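Long-range contact in pancreatic lipase related protein 2 (PDB 1W52), which probably hydrolyses the ester bonds of galactolipids and triacylglycerols, releasing fatty acids: residues S86-V98 and K267-P279. Residues are numbered along the deposited sequence; the frame is centred on the assembly and turned at random.
Sequences SWPSDMCKKILQV and KSFEYYSSSILNP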
ATOM      1  N   SER A  86     -13.357 -12.527   6.343  1.00 42.31           N
ATOM      2  CA  SER A  86     -12.944 -11.367   5.566  1.00 38.54           C
ATOM      3  C   SER A  86     -11.495 -11.535   5.015  1.00 36.27           C
ATOM      4  O   SER A  86     -10.843 -12.594   5.125  1.00 34.23           O
ATOM      5  CB  SER A  86     -13.131 -10.091   6.416  1.00 33.71           C
ATOM      6  OG  SER A  86     -13.555  -8.940   5.629  1.00 33.95           O
ATOM      7  N   TRP A  87     -11.020 -10.473   4.408  1.00 34.27           N
ATOM      8  CA  TRP A  87      -9.663 -10.377   3.907  1.00 33.11           C
ATOM      9  C   TRP A  87      -8.531 -10.745   4.878  1.00 33.88           C
ATOM     10  O   TRP A  87      -7.524 -11.204   4.383  1.00 34.41           O
ATOM     11  CB  TRP A  87      -9.382  -8.973   3.364  1.00 31.77           C
ATOM     12  CG  TRP A  87      -9.530  -7.929   4.379  1.00 29.10           C
ATOM     13  CD1 TRP A  87     -10.713  -7.327   4.799  1.00 28.11           C
ATOM     14  CD2 TRP A  87      -8.498  -7.360   5.180  1.00 26.68           C
ATOM     15  NE1 TRP A  87     -10.456  -6.422   5.798  1.00 25.21           N
ATOM     16  CE2 TRP A  87      -9.105  -6.410   6.047  1.00 24.98           C
ATOM     17  CE3 TRP A  87      -7.120  -7.556   5.270  1.00 25.63           C
ATOM     18  CZ2 TRP A  87      -8.375  -5.666   6.968  1.00 24.17           C
ATOM     19  CZ3 TRP A  87      -6.397  -6.819   6.199  1.00 25.92           C
ATOM     20  CH2 TRP A  87      -7.029  -5.883   7.039  1.00 24.93           C
ATOM     21  N   PRO A  88      -8.583 -10.507   6.198  1.00 34.04           N
ATOM     22  CA  PRO A  88      -7.409 -10.825   7.020  1.00 35.00           C
ATOM     23  C   PRO A  88      -7.008 -12.288   6.919  1.00 36.73           C
ATOM     24  O   PRO A  88      -5.829 -12.585   6.666  1.00 36.58           O
ATOM     25  CB  PRO A  88      -7.861 -10.468   8.433  1.00 34.40           C
ATOM     26  CG  PRO A  88      -8.779  -9.425   8.206  1.00 34.30           C
ATOM     27  CD  PRO A  88      -9.629  -9.912   7.037  1.00 33.67           C
ATOM     28  N   SER A  89      -7.979 -13.175   7.090  1.00 38.82           N
ATOM     29  CA  SER A  89      -7.756 -14.599   6.945  1.00 40.70           C
ATOM     30  C   SER A  89      -7.324 -14.866   5.513  1.00 41.49           C
ATOM     31  O   SER A  89      -6.315 -15.488   5.260  1.00 41.35           O
ATOM     32  CB  SER A  89      -9.010 -15.407   7.349  1.00 41.31           C
ATOM     33  OG  SER A  89      -9.977 -15.522   6.317  1.00 44.54           O
ATOM     34  N   ASP A  90      -8.045 -14.342   4.559  1.00 42.95           N
ATOM     35  CA  ASP A  90      -7.612 -14.495   3.188  1.00 44.98           C
ATOM     36  C   ASP A  90      -6.072 -14.155   3.044  1.00 42.03           C
ATOM     37  O   ASP A  90      -5.339 -14.822   2.350  1.00 41.19           O
ATOM     38  CB  ASP A  90      -8.588 -13.654   2.318  1.00 48.19           C
ATOM     39  CG  ASP A  90      -8.231 -13.642   0.829  1.00 56.94           C
ATOM     40  OD1 ASP A  90      -7.976 -14.739   0.255  1.00 66.68           O
ATOM     41  OD2 ASP A  90      -8.199 -12.558   0.158  1.00 69.30           O
ATOM     42  N   MET A  91      -5.601 -13.147   3.774  1.00 40.31           N
ATOM     43  CA  MET A  91      -4.247 -12.585   3.666  1.00 37.95           C
ATOM     44  C   MET A  91      -3.258 -13.518   4.313  1.00 37.35           C
ATOM     45  O   MET A  91      -2.155 -13.679   3.826  1.00 36.86           O
ATOM     46  CB  MET A  91      -4.192 -11.194   4.339  1.00 36.71           C
ATOM     47  CG  MET A  91      -2.816 -10.527   4.342  1.00 34.15           C
ATOM     48  SD  MET A  91      -2.731  -8.807   4.986  1.00 28.36           S
ATOM     49  CE  MET A  91      -3.278  -7.888   3.448  1.00 31.44           C
ATOM     50  N   CYS A  92      -3.656 -14.132   5.419  1.00 36.85           N
ATOM     51  CA  CYS A  92      -2.812 -15.138   6.085  1.00 36.90           C
ATOM     52  C   CYS A  92      -2.444 -16.295   5.157  1.00 37.13           C
ATOM     53  O   CYS A  92      -1.266 -16.544   4.923  1.00 36.99           O
ATOM     54  CB  CYS A  92      -3.468 -15.668   7.363  1.00 36.50           C
ATOM     55  SG  CYS A  92      -3.054 -14.678   8.816  1.00 38.01           S
ATOM     56  N   LYS A  93      -3.452 -16.996   4.651  1.00 37.46           N
ATOM     57  CA  LYS A  93      -3.289 -17.935   3.545  1.00 38.21           C
ATOM     58  C   LYS A  93      -2.294 -17.489   2.456  1.00 37.28           C
ATOM     59  O   LYS A  93      -1.371 -18.217   2.136  1.00 37.12           O
ATOM     60  CB  LYS A  93      -4.657 -18.210   2.893  1.00 39.56           C
ATOM     61  CG  LYS A  93      -5.477 -19.374   3.531  1.00 43.21           C
ATOM     62  CD  LYS A  93      -6.537 -18.920   4.551  1.00 46.49           C
ATOM     63  CE  LYS A  93      -7.759 -19.845   4.565  1.00 47.94           C
ATOM     64  NZ  LYS A  93      -8.602 -19.612   5.780  1.00 48.19           N
ATOM     65  N   LYS A  94      -2.458 -16.314   1.875  1.00 36.80           N
ATOM     66  CA  LYS A  94      -1.509 -15.921   0.828  1.00 36.93           C
ATOM     67  C   LYS A  94      -0.074 -15.921   1.393  1.00 36.13           C
ATOM     68  O   LYS A  94       0.876 -16.364   0.719  1.00 36.08           O
ATOM     69  CB  LYS A  94      -1.818 -14.547   0.199  1.00 37.10           C
ATOM     70  CG  LYS A  94      -3.109 -14.447  -0.638  1.00 39.46           C
ATOM     71  CD  LYS A  94      -3.103 -13.194  -1.617  1.00 42.35           C
ATOM     72  CE  LYS A  94      -4.454 -12.431  -1.644  1.00 42.57           C
ATOM     73  NZ  LYS A  94      -5.659 -13.292  -1.635  1.00 43.62           N
ATOM     74  N   ILE A  95       0.091 -15.414   2.617  1.00 35.01           N
ATOM     75  CA  ILE A  95       1.430 -15.351   3.240  1.00 34.22           C
ATOM     76  C   ILE A  95       2.080 -16.750   3.342  1.00 34.49           C
ATOM     77  O   ILE A  95       3.245 -16.898   3.070  1.00 33.40           O
ATOM     78  CB  ILE A  95       1.366 -14.689   4.637  1.00 33.43           C
ATOM     79  CG1 ILE A  95       1.133 -13.195   4.500  1.00 31.53           C
ATOM     80  CG2 ILE A  95       2.657 -14.908   5.402  1.00 33.15           C
ATOM     81  CD1 ILE A  95       0.950 -12.490   5.853  1.00 30.09           C
ATOM     82  N   LEU A  96       1.294 -17.751   3.704  1.00 35.41           N
ATOM     83  CA  LEU A  96       1.747 -19.132   3.811  1.00 36.47           C
ATOM     84  C   LEU A  96       2.010 -19.844   2.481  1.00 38.65           C
ATOM     85  O   LEU A  96       2.606 -20.912   2.466  1.00 38.96           O
ATOM     86  CB  LEU A  96       0.717 -19.945   4.595  1.00 35.95           C
ATOM     87  CG  LEU A  96       0.446 -19.404   5.997  1.00 34.83           C
ATOM     88  CD1 LEU A  96      -0.722 -20.131   6.625  1.00 35.02           C
ATOM     89  CD2 LEU A  96       1.672 -19.475   6.895  1.00 33.77           C
ATOM     90  N   GLN A  97       1.583 -19.295   1.357  1.00 41.39           N
ATOM     91  CA  GLN A  97       2.035 -19.872   0.084  1.00 43.68           C
ATOM     92  C   GLN A  97       3.464 -19.458  -0.269  1.00 44.10           C
ATOM     93  O   GLN A  97       4.023 -20.007  -1.209  1.00 44.86           O
ATOM     94  CB  GLN A  97       1.146 -19.481  -1.098  1.00 44.52           C
ATOM     95  CG  GLN A  97      -0.334 -19.664  -0.903  1.00 48.34           C
ATOM     96  CD  GLN A  97      -1.145 -19.071  -2.044  1.00 52.36           C
ATOM     97  OE1 GLN A  97      -0.588 -18.525  -3.002  1.00 54.30           O
ATOM     98  NE2 GLN A  97      -2.466 -19.157  -1.930  1.00 54.47           N
ATOM     99  N   VAL A  98       4.041 -18.483   0.431  1.00 44.38           N
ATOM    100  CA  VAL A  98       5.347 -17.973   0.060  1.00 45.05           C
ATOM    101  C   VAL A  98       6.421 -18.103   1.105  1.00 45.77           C
ATOM    102  O   VAL A  98       7.594 -18.017   0.748  1.00 45.79           O
ATOM    103  CB  VAL A  98       5.275 -16.520  -0.352  1.00 45.59           C
ATOM    104  CG1 VAL A  98       4.118 -16.360  -1.308  1.00 46.75           C
ATOM    105  CG2 VAL A  98       5.177 -15.544   0.875  1.00 45.50           C
ATOM    106  N   LYS A 267      -8.024   0.095  -0.731  1.00 16.16           N
ATOM    107  CA  LYS A 267      -7.001  -0.324  -1.663  1.00 16.52           C
ATOM    108  C   LYS A 267      -5.667  -0.608  -0.920  1.00 17.08           C
ATOM    109  O   LYS A 267      -4.838  -1.359  -1.365  1.00 16.73           O
ATOM    110  CB  LYS A 267      -6.829   0.722  -2.778  1.00 17.23           C
ATOM    111  CG  LYS A 267      -7.925   0.728  -3.928  1.00 17.15           C
ATOM    112  CD  LYS A 267      -7.804  -0.456  -4.926  1.00 17.13           C
ATOM    113  CE  LYS A 267      -8.475  -0.148  -6.317  1.00 17.79           C
ATOM    114  NZ  LYS A 267      -9.837  -0.676  -6.437  1.00 13.92           N
ATOM    115  N   SER A 268      -5.484  -0.006   0.237  1.00 17.94           N
ATOM    116  CA  SER A 268      -4.337  -0.252   1.048  1.00 18.48           C
ATOM    117  C   SER A 268      -4.122  -1.731   1.316  1.00 18.55           C
ATOM    118  O   SER A 268      -3.015  -2.230   1.152  1.00 18.15           O
ATOM    119  CB  SER A 268      -4.504   0.511   2.359  1.00 19.11           C
ATOM    120  OG  SER A 268      -5.572   0.002   3.136  1.00 22.76           O
ATOM    121  N   PHE A 269      -5.151  -2.438   1.749  1.00 19.55           N
ATOM    122  CA  PHE A 269      -4.982  -3.892   1.973  1.00 21.73           C
ATOM    123  C   PHE A 269      -5.078  -4.761   0.715  1.00 21.78           C
ATOM    124  O   PHE A 269      -4.825  -5.954   0.737  1.00 21.94           O
ATOM    125  CB  PHE A 269      -5.902  -4.458   3.085  1.00 22.23           C
ATOM    126  CG  PHE A 269      -7.334  -4.615   2.700  1.00 23.25           C
ATOM    127  CD1 PHE A 269      -7.723  -5.585   1.806  1.00 25.28           C
ATOM    128  CD2 PHE A 269      -8.312  -3.816   3.291  1.00 24.89           C
ATOM    129  CE1 PHE A 269      -9.076  -5.755   1.492  1.00 25.85           C
ATOM    130  CE2 PHE A 269      -9.643  -3.995   2.983  1.00 24.49           C
ATOM    131  CZ  PHE A 269     -10.023  -4.970   2.089  1.00 23.88           C
ATOM    132  N   GLU A 270      -5.477  -4.139  -0.359  1.00 21.89           N
ATOM    133  CA  GLU A 270      -5.560  -4.793  -1.605  1.00 22.62           C
ATOM    134  C   GLU A 270      -4.165  -4.820  -2.118  1.00 22.06           C
ATOM    135  O   GLU A 270      -3.625  -5.873  -2.377  1.00 21.86           O
ATOM    136  CB  GLU A 270      -6.428  -3.969  -2.516  1.00 24.06           C
ATOM    137  CG  GLU A 270      -7.863  -3.885  -2.059  1.00 27.85           C
ATOM    138  CD  GLU A 270      -8.550  -5.032  -2.629  1.00 33.12           C
ATOM    139  OE1 GLU A 270      -8.179  -6.143  -2.235  1.00 39.38           O
ATOM    140  OE2 GLU A 270      -9.347  -4.830  -3.530  1.00 37.23           O
ATOM    141  N   TYR A 271      -3.562  -3.652  -2.240  1.00 21.57           N
ATOM    142  CA  TYR A 271      -2.247  -3.592  -2.781  1.00 21.84           C
ATOM    143  C   TYR A 271      -1.343  -4.495  -1.940  1.00 22.33           C
ATOM    144  O   TYR A 271      -0.561  -5.300  -2.466  1.00 23.26           O
ATOM    145  CB  TYR A 271      -1.715  -2.180  -2.760  1.00 21.61           C
ATOM    146  CG  TYR A 271      -2.494  -1.152  -3.539  1.00 23.90           C
ATOM    147  CD1 TYR A 271      -3.278  -1.482  -4.618  1.00 26.25           C
ATOM    148  CD2 TYR A 271      -2.420   0.184  -3.195  1.00 28.18           C
ATOM    149  CE1 TYR A 271      -3.989  -0.504  -5.309  1.00 27.69           C
ATOM    150  CE2 TYR A 271      -3.131   1.167  -3.889  1.00 28.66           C
ATOM    151  CZ  TYR A 271      -3.911   0.817  -4.941  1.00 27.74           C
ATOM    152  OH  TYR A 271      -4.609   1.794  -5.631  1.00 29.79           O
ATOM    153  N   TYR A 272      -1.450  -4.397  -0.623  1.00 21.75           N
ATOM    154  CA  TYR A 272      -0.556  -5.169   0.193  1.00 20.90           C
ATOM    155  C   TYR A 272      -0.754  -6.638  -0.103  1.00 20.08           C
ATOM    156  O   TYR A 272       0.165  -7.331  -0.459  1.00 19.50           O
ATOM    157  CB  TYR A 272      -0.791  -4.905   1.669  1.00 21.44           C
ATOM    158  CG  TYR A 272       0.228  -5.614   2.563  1.00 20.24           C
ATOM    159  CD1 TYR A 272       0.064  -6.945   2.913  1.00 18.71           C
ATOM    160  CD2 TYR A 272       1.308  -4.942   3.063  1.00 19.38           C
ATOM    161  CE1 TYR A 272       0.941  -7.576   3.735  1.00 20.40           C
ATOM    162  CE2 TYR A 272       2.214  -5.576   3.889  1.00 20.39           C
ATOM    163  CZ  TYR A 272       2.028  -6.895   4.218  1.00 20.09           C
ATOM    164  OH  TYR A 272       2.910  -7.548   5.027  1.00 15.23           O
ATOM    165  N   SER A 273      -1.950  -7.133   0.079  1.00 19.32           N
ATOM    166  CA  SER A 273      -2.147  -8.547  -0.143  1.00 19.75           C
ATOM    167  C   SER A 273      -1.575  -9.024  -1.512  1.00 20.09           C
ATOM    168  O   SER A 273      -1.059 -10.123  -1.636  1.00 19.94           O
ATOM    169  CB  SER A 273      -3.627  -8.879  -0.026  1.00 19.77           C
ATOM    170  OG  SER A 273      -3.900 -10.098  -0.646  1.00 21.51           O
ATOM    171  N   SER A 274      -1.641  -8.209  -2.549  1.00 20.95           N
ATOM    172  CA  SER A 274      -1.100  -8.622  -3.845  1.00 21.31           C
ATOM    173  C   SER A 274       0.413  -8.605  -3.863  1.00 21.56           C
ATOM    174  O   SER A 274       1.008  -9.436  -4.493  1.00 22.46           O
ATOM    175  CB  SER A 274      -1.569  -7.703  -4.962  1.00 21.97           C
ATOM    176  OG  SER A 274      -0.768  -7.887  -6.127  1.00 22.92           O
ATOM    177  N   SER A 275       1.043  -7.630  -3.226  1.00 21.84           N
ATOM    178  CA  SER A 275       2.525  -7.627  -3.017  1.00 21.59           C
ATOM    179  C   SER A 275       3.080  -8.907  -2.334  1.00 22.33           C
ATOM    180  O   SER A 275       4.232  -9.309  -2.548  1.00 21.57           O
ATOM    181  CB  SER A 275       2.952  -6.412  -2.165  1.00 20.98           C
ATOM    182  OG  SER A 275       2.846  -6.712  -0.805  1.00 16.77           O
ATOM    183  N   ILE A 276       2.257  -9.528  -1.506  1.00 23.12           N
ATOM    184  CA  ILE A 276       2.636 -10.766  -0.901  1.00 24.66           C
ATOM    185  C   ILE A 276       3.038 -11.767  -1.957  1.00 25.11           C
ATOM    186  O   ILE A 276       4.089 -12.405  -1.820  1.00 24.75           O
ATOM    187  CB  ILE A 276       1.492 -11.346  -0.158  1.00 25.70           C
ATOM    188  CG1 ILE A 276       1.206 -10.543   1.123  1.00 25.55           C
ATOM    189  CG2 ILE A 276       1.797 -12.833   0.155  1.00 28.55           C
ATOM    190  CD1 ILE A 276      -0.021 -11.074   1.865  1.00 24.38           C
ATOM    191  N   LEU A 277       2.185 -11.942  -2.979  1.00 26.20           N
ATOM    192  CA  LEU A 277       2.496 -12.843  -4.119  1.00 26.41           C
ATOM    193  C   LEU A 277       3.206 -12.197  -5.279  1.00 28.81           C
ATOM    194  O   LEU A 277       3.583 -12.896  -6.186  1.00 29.87           O
ATOM    195  CB  LEU A 277       1.247 -13.469  -4.680  1.00 25.02           C
ATOM    196  CG  LEU A 277       0.371 -14.072  -3.609  1.00 23.46           C
ATOM    197  CD1 LEU A 277      -0.545 -15.117  -4.159  1.00 21.45           C
ATOM    198  CD2 LEU A 277       1.224 -14.727  -2.593  1.00 24.78           C
ATOM    199  N   ASN A 278       3.439 -10.894  -5.253  1.00 31.38           N
ATOM    200  CA  ASN A 278       3.931 -10.212  -6.426  1.00 33.66           C
ATOM    201  C   ASN A 278       4.908  -9.169  -6.076  1.00 35.81           C
ATOM    202  O   ASN A 278       4.811  -8.048  -6.559  1.00 36.54           O
ATOM    203  CB  ASN A 278       2.778  -9.532  -7.152  1.00 34.21           C
ATOM    204  CG  ASN A 278       1.804 -10.526  -7.734  1.00 34.22           C
ATOM    205  OD1 ASN A 278       2.095 -11.117  -8.768  1.00 34.07           O
ATOM    206  ND2 ASN A 278       0.659 -10.729  -7.073  1.00 32.86           N
ATOM    207  N   PRO A 279       5.889  -9.545  -5.288  1.00 38.38           N
ATOM    208  CA  PRO A 279       6.809  -8.572  -4.673  1.00 39.94           C
ATOM    209  C   PRO A 279       7.280  -7.486  -5.635  1.00 41.64           C
ATOM    210  O   PRO A 279       7.358  -6.329  -5.263  1.00 41.63           O
ATOM    211  CB  PRO A 279       8.011  -9.435  -4.288  1.00 40.49           C
ATOM    212  CG  PRO A 279       7.722 -10.880  -4.911  1.00 40.14           C
ATOM    213  CD  PRO A 279       6.241 -10.952  -5.017  1.00 38.44           C
TER
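Helix 87-96 and the 267-277 part of helix 257-277 pack side by side and run in the same direction, their axes 9.2 Å apart at closest approach and at 19°. The backbones come closest at Met91 and Ser273, whose CA atoms are 5.9 Å apart. At the N-terminal end of helix 87-96, Trp87 and Phe269 stack face to face. The Phe269 ring covers the five-membered ring of Trp87, with centroids 3.8 Å apart and planes at 6°. CB of Phe269 sits over the six-membered ring of Trp87 in a CH-pi contact. In Trp87, CG lies between the backbone N and the carbonyl carbon (chi1 60°), which turns the indole flat against the phenyl ring. The other face of the indole takes CD of Pro88, and its NE1 is hydrogen-bonded to Asp81. A leucine in place of Trp87 would probably leave Phe269 without its stacking partner and Asp81 without the indole N-H.

Met91 is a knob in a hole formed by Phe269, Tyr272, Ser273 and Ile276. Its chain bends at the last torsion, and CE lies 3.5 Å from Tyr272 CD1. SD meets the same ring obliquely, a Met-aromatic contact. The hydroxyl of Tyr272 is hydrogen-bonded to ND1 of His311. CD1 of Ile276 reaches both Met91 CG and, at 3.6 Å, Ile95 CG1. Farther along, CD2 of Leu277 touches Val98 CG1 at 3.6 Å, while its CD1 meets Gln97 OE1. NZ of Lys94 turns back to Asp90 OD2 in a 3.2 Å salt bridge within its own helix.

Tyr272 and Phe269 also touch strand 173-177 of the central sheet, and Ser89, Cys92 and Leu96 touch Tyr42 of strand 38-43. The arrangement is a pair of neighbouring helices packed on the sheet of an alpha/beta-hydrolase fold, with its Trp87 end close to the predicted nucleophile Ser154 and a bound detergent.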